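Local coordinates for prenyltransference for protein (Lavandula lanata, PDB 5HC6) that probably acts as a homodimeric cis-prenyltransferase of the undecaprenyl diphosphate synthase family, joining or elongating isoprenoid diphosphates, at residues K58-W63 with M134-A139; R145-E150 with H177-I182; T173-L178 with F204-P209. All coordinates share one frame; numbering follows the deposited sequence.

Contact 1. Residues K58-W63 with M134-A139. With SO4 (sulfate ion), chain C.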
loop_
_atom_site.group_PDB
_atom_site.type_symbol
_atom_site.label_atom_id
_atom_site.label_comp_id
_atom_site.label_asym_id
_atom_site.label_seq_id
_atom_site.Cartn_x
_atom_site.Cartn_y
_atom_site.Cartn_z
ATOM N N LYS A 58 -17.716 1.379 -12.061
ATOM C CA LYS A 58 -17.440 2.528 -12.900
ATOM C C LYS A 58 -16.058 2.496 -13.448
ATOM O O LYS A 58 -15.767 3.143 -14.488
ATOM C CB LYS A 58 -17.554 3.814 -12.091
ATOM C CG LYS A 58 -18.837 4.047 -11.317
ATOM C CD LYS A 58 -19.945 4.574 -12.182
ATOM C CE LYS A 58 -20.466 3.541 -13.194
ATOM N NZ LYS A 58 -21.958 3.579 -13.376
ATOM N N LEU A 59 -15.161 1.804 -12.742
ATOM C CA LEU A 59 -13.740 1.700 -13.202
ATOM C C LEU A 59 -13.136 0.386 -12.826
ATOM O O LEU A 59 -13.183 -0.024 -11.678
ATOM C CB LEU A 59 -12.879 2.842 -12.653
ATOM C CG LEU A 59 -11.357 2.782 -12.852
ATOM C CD1 LEU A 59 -11.011 2.800 -14.335
ATOM C CD2 LEU A 59 -10.689 3.967 -12.158
ATOM N N LEU A 60 -12.568 -0.257 -13.827
ATOM C CA LEU A 60 -11.810 -1.469 -13.658
ATOM C C LEU A 60 -10.424 -1.247 -14.188
ATOM O O LEU A 60 -10.270 -0.888 -15.375
ATOM C CB LEU A 60 -12.431 -2.598 -14.467
ATOM C CG LEU A 60 -11.760 -3.952 -14.245
ATOM C CD1 LEU A 60 -12.264 -4.553 -12.957
ATOM C CD2 LEU A 60 -12.029 -4.855 -15.442
ATOM N N THR A 61 -9.429 -1.547 -13.335
ATOM C CA THR A 61 -8.034 -1.462 -13.720
ATOM C C THR A 61 -7.412 -2.825 -13.739
ATOM O O THR A 61 -7.592 -3.578 -12.780
ATOM C CB THR A 61 -7.214 -0.613 -12.755
ATOM O OG1 THR A 61 -7.781 0.664 -12.696
ATOM C CG2 THR A 61 -5.715 -0.477 -13.241
ATOM N N ILE A 62 -6.715 -3.148 -14.841
ATOM C CA ILE A 62 -5.942 -4.354 -14.900
ATOM C C ILE A 62 -4.480 -4.012 -15.043
ATOM O O ILE A 62 -4.072 -3.243 -15.926
ATOM C CB ILE A 62 -6.409 -5.283 -16.006
ATOM C CG1 ILE A 62 -7.857 -5.722 -15.755
ATOM C CG2 ILE A 62 -5.485 -6.492 -16.098
ATOM C CD1 ILE A 62 -8.406 -6.637 -16.878
ATOM N N TRP A 63 -3.684 -4.587 -14.141
ATOM C CA TRP A 63 -2.249 -4.293 -14.063
ATOM C C TRP A 63 -1.559 -5.296 -14.889
ATOM O O TRP A 63 -1.438 -6.449 -14.479
ATOM C CB TRP A 63 -1.695 -4.392 -12.655
ATOM C CG TRP A 63 -0.295 -3.831 -12.467
ATOM C CD1 TRP A 63 0.318 -2.735 -13.126
ATOM C CD2 TRP A 63 0.641 -4.276 -11.514
ATOM N NE1 TRP A 63 1.574 -2.519 -12.609
ATOM C CE2 TRP A 63 1.792 -3.432 -11.609
ATOM C CE3 TRP A 63 0.629 -5.295 -10.567
ATOM C CZ2 TRP A 63 2.876 -3.586 -10.780
ATOM C CZ3 TRP A 63 1.744 -5.467 -9.786
ATOM C CH2 TRP A 63 2.840 -4.598 -9.877
ATOM N N MET A 134 -18.490 2.116 -18.614
ATOM C CA MET A 134 -17.465 1.867 -17.628
ATOM C C MET A 134 -16.087 2.251 -18.166
ATOM O O MET A 134 -15.769 1.979 -19.307
ATOM C CB MET A 134 -17.463 0.386 -17.223
ATOM C CG MET A 134 -16.390 0.047 -16.152
ATOM S SD MET A 134 -16.441 -1.684 -15.704
ATOM C CE MET A 134 -15.500 -2.511 -16.935
ATOM N N HIS A 135 -15.297 2.901 -17.332
ATOM C CA HIS A 135 -13.869 3.139 -17.624
ATOM C C HIS A 135 -13.056 1.836 -17.361
ATOM O O HIS A 135 -13.216 1.160 -16.333
ATOM C CB HIS A 135 -13.403 4.309 -16.750
ATOM C CG HIS A 135 -12.212 5.067 -17.258
ATOM N ND1 HIS A 135 -11.784 6.237 -16.656
ATOM C CD2 HIS A 135 -11.338 4.825 -18.266
ATOM C CE1 HIS A 135 -10.714 6.691 -17.288
ATOM N NE2 HIS A 135 -10.430 5.860 -18.275
ATOM N N PHE A 136 -12.255 1.448 -18.340
ATOM C CA PHE A 136 -11.307 0.374 -18.246
ATOM C C PHE A 136 -9.923 0.939 -18.440
ATOM O O PHE A 136 -9.650 1.436 -19.524
ATOM C CB PHE A 136 -11.551 -0.684 -19.326
ATOM C CG PHE A 136 -10.430 -1.667 -19.474
ATOM C CD1 PHE A 136 -9.860 -2.283 -18.365
ATOM C CD2 PHE A 136 -9.924 -1.984 -20.739
ATOM C CE1 PHE A 136 -8.802 -3.196 -18.503
ATOM C CE2 PHE A 136 -8.863 -2.890 -20.885
ATOM C CZ PHE A 136 -8.285 -3.482 -19.754
ATOM N N ILE A 137 -9.079 0.839 -17.388
ATOM C CA ILE A 137 -7.685 1.258 -17.412
ATOM C C ILE A 137 -6.767 0.043 -17.466
ATOM O O ILE A 137 -6.874 -0.873 -16.647
ATOM C CB ILE A 137 -7.304 2.081 -16.193
ATOM C CG1 ILE A 137 -7.929 3.452 -16.262
ATOM C CG2 ILE A 137 -5.791 2.260 -16.105
ATOM C CD1 ILE A 137 -7.828 4.277 -14.969
ATOM N N LEU A 138 -5.869 0.042 -18.446
ATOM C CA LEU A 138 -4.822 -0.946 -18.527
ATOM C C LEU A 138 -3.561 -0.262 -18.042
ATOM O O LEU A 138 -3.129 0.754 -18.590
ATOM C CB LEU A 138 -4.656 -1.447 -19.960
ATOM C CG LEU A 138 -3.723 -2.636 -20.046
ATOM C CD1 LEU A 138 -4.307 -3.869 -19.365
ATOM C CD2 LEU A 138 -3.383 -2.898 -21.498
ATOM N N ALA A 139 -3.030 -0.785 -16.959
ATOM C CA ALA A 139 -1.853 -0.225 -16.332
ATOM C C ALA A 139 -0.660 -1.011 -16.861
ATOM O O ALA A 139 -0.470 -2.192 -16.517
ATOM C CB ALA A 139 -1.946 -0.316 -14.789
HETATM S S SO4 C . -13.902 8.317 -14.731
HETATM O O1 SO4 C . -13.031 7.092 -14.619
HETATM O O2 SO4 C . -13.503 9.484 -13.880
HETATM O O3 SO4 C . -13.883 8.720 -16.160
HETATM O O4 SO4 C . -15.284 7.930 -14.350
#

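Contact 2. Residues R145-E150 with H177-I182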
loop_
_atom_site.group_PDB
_atom_site.type_symbol
_atom_site.label_atom_id
_atom_site.label_comp_id
_atom_site.label_asym_id
_atom_site.label_seq_id
_atom_site.Cartn_x
_atom_site.Cartn_y
_atom_site.Cartn_z
ATOM N N ARG A 145 5.605 3.420 -6.998
ATOM C CA ARG A 145 6.699 4.316 -6.579
ATOM C C ARG A 145 6.991 5.320 -7.649
ATOM O O ARG A 145 7.175 6.490 -7.367
ATOM C CB ARG A 145 7.988 3.537 -6.325
ATOM C CG ARG A 145 8.008 2.692 -5.068
ATOM C CD ARG A 145 8.394 3.545 -3.925
ATOM N NE ARG A 145 8.491 2.868 -2.616
ATOM C CZ ARG A 145 9.601 2.374 -2.075
ATOM N NH1 ARG A 145 10.724 2.371 -2.773
ATOM N NH2 ARG A 145 9.575 1.878 -0.834
ATOM N N GLU A 146 7.121 4.839 -8.883
ATOM C CA GLU A 146 7.391 5.708 -10.048
ATOM C C GLU A 146 6.308 6.772 -10.254
ATOM O O GLU A 146 6.604 7.940 -10.572
ATOM C CB GLU A 146 7.425 4.886 -11.325
ATOM C CG GLU A 146 8.669 4.036 -11.471
ATOM C CD GLU A 146 8.700 2.728 -10.655
ATOM O OE1 GLU A 146 7.738 2.319 -9.942
ATOM O OE2 GLU A 146 9.728 2.073 -10.747
ATOM N N ASP A 147 5.048 6.382 -10.093
ATOM C CA ASP A 147 3.922 7.347 -10.150
ATOM C C ASP A 147 4.106 8.434 -9.118
ATOM O O ASP A 147 4.004 9.594 -9.426
ATOM C CB ASP A 147 2.643 6.604 -9.878
ATOM C CG ASP A 147 1.409 7.356 -10.278
ATOM O OD1 ASP A 147 1.482 8.495 -10.835
ATOM O OD2 ASP A 147 0.331 6.787 -9.981
ATOM N N ILE A 148 4.364 8.081 -7.864
ATOM C CA ILE A 148 4.547 9.079 -6.860
ATOM C C ILE A 148 5.769 9.985 -7.197
ATOM O O ILE A 148 5.710 11.203 -6.993
ATOM C CB ILE A 148 4.760 8.437 -5.532
ATOM C CG1 ILE A 148 3.455 7.805 -5.023
ATOM C CG2 ILE A 148 5.195 9.442 -4.504
ATOM C CD1 ILE A 148 3.650 6.883 -3.861
ATOM N N VAL A 149 6.882 9.389 -7.674
ATOM C CA VAL A 149 8.077 10.149 -7.963
ATOM C C VAL A 149 7.780 11.144 -9.089
ATOM O O VAL A 149 8.118 12.333 -9.015
ATOM C CB VAL A 149 9.307 9.231 -8.310
ATOM C CG1 VAL A 149 10.486 10.061 -8.853
ATOM C CG2 VAL A 149 9.765 8.491 -7.068
ATOM N N GLU A 150 7.141 10.652 -10.127
ATOM C CA GLU A 150 6.780 11.531 -11.247
ATOM C C GLU A 150 5.804 12.623 -10.796
ATOM O O GLU A 150 5.926 13.763 -11.196
ATOM C CB GLU A 150 6.217 10.706 -12.368
ATOM C CG GLU A 150 5.662 11.516 -13.527
ATOM C CD GLU A 150 6.741 12.282 -14.296
ATOM O OE1 GLU A 150 7.921 11.923 -14.189
ATOM O OE2 GLU A 150 6.379 13.237 -15.010
ATOM N N HIS A 177 -1.514 15.160 -9.859
ATOM C CA HIS A 177 -0.331 14.869 -10.709
ATOM C C HIS A 177 0.068 13.424 -10.829
ATOM O O HIS A 177 1.094 13.105 -11.444
ATOM C CB HIS A 177 0.826 15.657 -10.198
ATOM C CG HIS A 177 0.591 17.116 -10.295
ATOM N ND1 HIS A 177 -0.107 17.810 -9.338
ATOM C CD2 HIS A 177 0.877 18.001 -11.279
ATOM C CE1 HIS A 177 -0.193 19.080 -9.696
ATOM N NE2 HIS A 177 0.389 19.221 -10.871
ATOM N N LEU A 178 -0.764 12.550 -10.277
ATOM C CA LEU A 178 -0.569 11.134 -10.428
ATOM C C LEU A 178 -1.118 10.650 -11.757
ATOM O O LEU A 178 -2.042 11.230 -12.315
ATOM C CB LEU A 178 -1.313 10.452 -9.292
ATOM C CG LEU A 178 -0.632 10.026 -8.004
ATOM C CD1 LEU A 178 0.826 10.353 -7.790
ATOM C CD2 LEU A 178 -1.485 10.304 -6.798
ATOM N N MET A 179 -0.628 9.525 -12.232
ATOM C CA MET A 179 -1.130 8.956 -13.456
ATOM C C MET A 179 -2.603 8.576 -13.412
ATOM O O MET A 179 -3.238 8.344 -14.462
ATOM C CB MET A 179 -0.310 7.741 -13.818
ATOM C CG MET A 179 1.083 8.111 -14.279
ATOM S SD MET A 179 2.129 6.671 -14.496
ATOM C CE MET A 179 3.715 7.508 -14.371
ATOM N N THR A 180 -3.140 8.447 -12.210
ATOM C CA THR A 180 -4.557 8.195 -12.068
ATOM C C THR A 180 -5.408 9.468 -12.139
ATOM O O THR A 180 -6.637 9.402 -11.930
ATOM C CB THR A 180 -4.851 7.455 -10.770
ATOM O OG1 THR A 180 -4.200 8.126 -9.660
ATOM C CG2 THR A 180 -4.351 6.031 -10.896
ATOM N N ASN A 181 -4.783 10.614 -12.447
ATOM C CA ASN A 181 -5.535 11.854 -12.526
ATOM C C ASN A 181 -6.528 11.820 -13.693
ATOM O O ASN A 181 -7.361 12.655 -13.775
ATOM C CB ASN A 181 -4.629 13.071 -12.567
ATOM C CG ASN A 181 -3.844 13.193 -13.860
ATOM O OD1 ASN A 181 -4.027 12.467 -14.836
ATOM N ND2 ASN A 181 -2.914 14.151 -13.849
ATOM N N ILE A 182 -6.460 10.813 -14.561
ATOM C CA ILE A 182 -7.516 10.611 -15.552
ATOM C C ILE A 182 -8.888 10.102 -15.022
ATOM O O ILE A 182 -9.792 9.874 -15.814
ATOM C CB ILE A 182 -7.008 9.707 -16.693
ATOM C CG1 ILE A 182 -6.687 8.255 -16.212
ATOM C CG2 ILE A 182 -5.786 10.355 -17.350
ATOM C CD1 ILE A 182 -6.511 7.209 -17.294
HETATM O O HOH W 1 2.581 10.655 -11.935
#

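Contact 3. Residues T173-L178 with F204-P209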
loop_
_atom_site.group_PDB
_atom_site.type_symbol
_atom_site.label_atom_id
_atom_site.label_comp_id
_atom_site.label_asym_id
_atom_site.label_seq_id
_atom_site.Cartn_x
_atom_site.Cartn_y
_atom_site.Cartn_z
ATOM N N THR A 173 -3.758 18.250 -4.285
ATOM C CA THR A 173 -2.854 18.672 -5.312
ATOM C C THR A 173 -1.944 17.554 -5.743
ATOM O O THR A 173 -1.682 17.334 -6.944
ATOM C CB THR A 173 -2.001 19.833 -4.782
ATOM O OG1 THR A 173 -2.901 20.892 -4.416
ATOM C CG2 THR A 173 -1.038 20.300 -5.850
ATOM N N PHE A 174 -1.443 16.818 -4.763
ATOM C CA PHE A 174 -0.648 15.628 -5.101
ATOM C C PHE A 174 -1.392 14.638 -5.980
ATOM O O PHE A 174 -0.862 14.088 -6.929
ATOM C CB PHE A 174 -0.114 14.917 -3.837
ATOM C CG PHE A 174 1.184 14.186 -4.090
ATOM C CD1 PHE A 174 2.386 14.858 -4.028
ATOM C CD2 PHE A 174 1.179 12.845 -4.445
ATOM C CE1 PHE A 174 3.574 14.198 -4.287
ATOM C CE2 PHE A 174 2.354 12.181 -4.725
ATOM C CZ PHE A 174 3.553 12.862 -4.659
ATOM N N GLU A 175 -2.654 14.449 -5.686
ATOM C CA GLU A 175 -3.521 13.523 -6.411
ATOM C C GLU A 175 -3.711 13.919 -7.876
ATOM O O GLU A 175 -3.861 13.062 -8.757
ATOM C CB GLU A 175 -4.858 13.541 -5.651
ATOM C CG GLU A 175 -5.925 12.629 -6.135
ATOM C CD GLU A 175 -5.776 11.231 -5.574
ATOM O OE1 GLU A 175 -5.981 11.010 -4.367
ATOM O OE2 GLU A 175 -5.441 10.351 -6.381
ATOM N N GLN A 176 -3.692 15.227 -8.153
ATOM C CA GLN A 176 -3.870 15.715 -9.534
ATOM C C GLN A 176 -2.680 15.519 -10.428
ATOM O O GLN A 176 -2.819 15.621 -11.657
ATOM C CB GLN A 176 -4.253 17.199 -9.541
ATOM C CG GLN A 176 -5.582 17.459 -8.822
ATOM C CD GLN A 176 -5.711 18.885 -8.264
ATOM O OE1 GLN A 176 -5.151 19.863 -8.801
ATOM N NE2 GLN A 176 -6.469 19.006 -7.173
ATOM N N HIS A 177 -1.514 15.160 -9.859
ATOM C CA HIS A 177 -0.331 14.869 -10.709
ATOM C C HIS A 177 0.068 13.424 -10.829
ATOM O O HIS A 177 1.094 13.105 -11.444
ATOM C CB HIS A 177 0.826 15.657 -10.198
ATOM C CG HIS A 177 0.591 17.116 -10.295
ATOM N ND1 HIS A 177 -0.107 17.810 -9.338
ATOM C CD2 HIS A 177 0.877 18.001 -11.279
ATOM C CE1 HIS A 177 -0.193 19.080 -9.696
ATOM N NE2 HIS A 177 0.389 19.221 -10.871
ATOM N N LEU A 178 -0.764 12.550 -10.277
ATOM C CA LEU A 178 -0.569 11.134 -10.428
ATOM C C LEU A 178 -1.118 10.650 -11.757
ATOM O O LEU A 178 -2.042 11.230 -12.315
ATOM C CB LEU A 178 -1.313 10.452 -9.292
ATOM C CG LEU A 178 -0.632 10.026 -8.004
ATOM C CD1 LEU A 178 0.826 10.353 -7.790
ATOM C CD2 LEU A 178 -1.485 10.304 -6.798
ATOM N N PHE A 204 -0.150 0.206 -7.282
ATOM C CA PHE A 204 -0.543 1.420 -6.622
ATOM C C PHE A 204 -0.052 1.427 -5.203
ATOM O O PHE A 204 -0.165 0.419 -4.455
ATOM C CB PHE A 204 -2.080 1.494 -6.490
ATOM C CG PHE A 204 -2.822 1.681 -7.788
ATOM C CD1 PHE A 204 -2.373 2.568 -8.751
ATOM C CD2 PHE A 204 -3.988 0.994 -8.026
ATOM C CE1 PHE A 204 -3.074 2.767 -9.932
ATOM C CE2 PHE A 204 -4.725 1.203 -9.212
ATOM C CZ PHE A 204 -4.269 2.118 -10.163
ATOM N N LEU A 205 0.332 2.620 -4.752
ATOM C CA LEU A 205 0.678 2.828 -3.344
ATOM C C LEU A 205 -0.103 3.979 -2.736
ATOM O O LEU A 205 -0.877 3.815 -1.796
ATOM C CB LEU A 205 2.168 3.104 -3.312
ATOM C CG LEU A 205 3.179 1.951 -3.162
ATOM C CD1 LEU A 205 2.743 0.499 -3.151
ATOM C CD2 LEU A 205 4.414 2.213 -3.974
ATOM N N TRP A 206 0.082 5.172 -3.287
ATOM C CA TRP A 206 -0.694 6.336 -2.884
ATOM C C TRP A 206 -2.236 6.039 -2.905
ATOM O O TRP A 206 -3.008 6.473 -2.073
ATOM C CB TRP A 206 -0.394 7.480 -3.874
ATOM C CG TRP A 206 -1.368 8.615 -3.673
ATOM C CD1 TRP A 206 -2.616 8.720 -4.201
ATOM C CD2 TRP A 206 -1.170 9.776 -2.853
ATOM N NE1 TRP A 206 -3.215 9.864 -3.745
ATOM C CE2 TRP A 206 -2.353 10.534 -2.920
ATOM C CE3 TRP A 206 -0.102 10.245 -2.058
ATOM C CZ2 TRP A 206 -2.504 11.739 -2.226
ATOM C CZ3 TRP A 206 -0.246 11.437 -1.375
ATOM C CH2 TRP A 206 -1.448 12.171 -1.457
ATOM N N GLN A 207 -2.654 5.325 -3.912
ATOM C CA GLN A 207 -4.072 5.056 -4.168
ATOM C C GLN A 207 -4.721 4.066 -3.234
ATOM O O GLN A 207 -5.948 3.941 -3.257
ATOM C CB GLN A 207 -4.227 4.556 -5.611
ATOM C CG GLN A 207 -3.821 5.625 -6.608
ATOM C CD GLN A 207 -2.378 5.663 -7.050
ATOM O OE1 GLN A 207 -1.494 4.924 -6.566
ATOM N NE2 GLN A 207 -2.114 6.572 -8.006
ATOM N N LEU A 208 -3.962 3.474 -2.302
ATOM C CA LEU A 208 -4.524 2.336 -1.535
ATOM C C LEU A 208 -4.819 2.452 -0.005
ATOM O O LEU A 208 -4.937 1.408 0.686
ATOM C CB LEU A 208 -3.606 1.127 -1.712
ATOM C CG LEU A 208 -3.363 0.637 -3.131
ATOM C CD1 LEU A 208 -2.491 -0.614 -3.005
ATOM C CD2 LEU A 208 -4.646 0.316 -3.883
ATOM N N PRO A 209 -4.926 3.669 0.543
ATOM C CA PRO A 209 -4.984 3.769 1.974
ATOM C C PRO A 209 -6.180 3.097 2.616
ATOM O O PRO A 209 -6.042 2.633 3.725
ATOM C CB PRO A 209 -5.051 5.273 2.211
ATOM C CG PRO A 209 -5.695 5.808 0.979
ATOM C CD PRO A 209 -5.054 4.996 -0.086
#

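Contact 1. Residues K58-W63 with M134-A139
Leu59 and Ile137 meet on one face of a parallel strand pair, their branches slanting across each other until Leu59 CD1 lies 3.6 Å from Ile137 CD1. Next along, Thr61 and Ile137 run alongside, both pointing out of the sheet, and beyond them Trp63 CD1 reaches Ala139 CB while its indole stacks on Phe203. The reverse face is aromatic and aliphatic. With CG anti to the backbone N (chi1 167°), Phe136 swings its ring toward the neighbouring strand: CD1 comes 3.3 Å from Leu60 O, which lies at the ring edge, and CE1 meets Ile62 CD1 at 3.8 Å. Met134 bends at its thioether and lays CE against Leu60 CB, 3.9 Å away, with helix 34-54 packing over this side. Five backbone bonds hold the register, from His135 N to Lys58 O through to Ala139 N to Ile62 O. These are inner strands of the fold's parallel sheet. His135 NE2 is hydrogen-bonded to Ser105 OG, and ND1 donates a short bond to O1 of a sulfate, probably from the crystallisation liquor, in the imidazole plane. Apolar side chains thus pair on both faces, while the sulfate sits at the N-terminal end of strand 135-140, taken by His135 ND1 and Lys184 N.

Contact 2. Residues R145-E150 with H177-I182
Asp147 and Leu178 bring their backbones closest, CA to CA 5.9 Å, where the early turns of helix 144-160 run past an irregular stretch that has just left helix 171-176. This is a helix-to-loop contact of the cis-prenyltransferase fold: the helix follows strand 135-140 of the parallel sheet, and the loop leads on to strand 190-193. The Asp147 carboxylate carries nearly everything. Its CG stands anti to the backbone N (chi1 -164°), which sends the group out from the helix to the loop. There OD1 accepts Met179 N at 2.7 Å in an almost straight bond, 171° at the hydrogen, met on the syn side and 18° out of the carboxylate plane. The other oxygen, OD2, is hydrogen-bonded to Tyr142 OH and Gln207 NE2, so the carboxylate is gripped through both oxygens and its rotation is probably fixed.

Apolar atoms of Leu178 and Met179 flank the carboxylate. Leu178 crosses the Asp147 side chain at about a right angle, with CD1 3.6 Å from Asp147 OD1 and 4.0 Å from Ile148 CA. Met179 CG is 3.5 Å from Asp147 OD1, and the chain is extended beyond CG. The loop then turns on itself through Asn181 N to Leu178 O, and Thr180 OG1 reaches Gln207 NE2, tying the same glutamine to both segments. On the helix, Arg145 looks outward to the second subunit, where it forms a salt bridge with Glu171 and a cation-pi contact with Trp206 of that chain. Beside the direct bond, one water bridges the two segments, 2.7 Å from Asp147 OD1 and 2.9 Å from His177 O.

Contact 3. Residues T173-L178 with F204-P209
Trp206 crosses to helix 171-176 and the residues just after it. Its CB heads toward the helix, and CG, anti to the backbone N (chi1 169°), puts the indole edge-first against Glu175 with one face turned to Phe174 and Leu178. Leu178 CD2 lies over the five-membered ring, 3.5 Å from its centroid in a CH-pi contact; the approach to CD1 is tight, 3.2 Å from Leu178 CD2. Next comes Trp206 NE1, donating to Glu175 OE1 at 3.1 Å and 173°. The acceptor lies in the indole plane, yet NE1 meets OE1 from above the carboxylate plane, Glu175 being bent at chi2 to get there. Trp206 is the second residue of a type I turn from Leu205 to Leu208, in the loop joining strands 190-193 and 212-215 of the sheet, at the dimer interface: Arg145 of the second subunit makes a cation-pi contact with this indole and a hydrogen bond to Trp206 O. Further out, on the six-membered ring, CE3 is 3.8 Å from Phe174 CD2 and CZ3 3.7 Å from that same atom, the two rings lying oblique with planes at 31°. At the far end, CH2 touches Phe174 CB, 3.9 Å away.

Overall arrangement
Contact 1 lies near the middle of the chain's central parallel sheet, about 5 Å from the chain centre; the centres of contacts 2 and 3 lie out at 14 and 15 Å, on the same side. Contact 1 comes first along the chain, and its strand 135-140 is followed by helix 144-160, which carries the first segment of contact 2. Contacts 2 and 3 are neighbours, centres about 6 Å apart, sharing His177 and Leu178, and each about 16 Å from contact 1. Small bridges close the gaps: Ile182 packs on His135 and Ile137, and Phe204 on Thr61. Contacts 2 and 3 both touch the second subunit, so the sheet core is linked to the dimer interface.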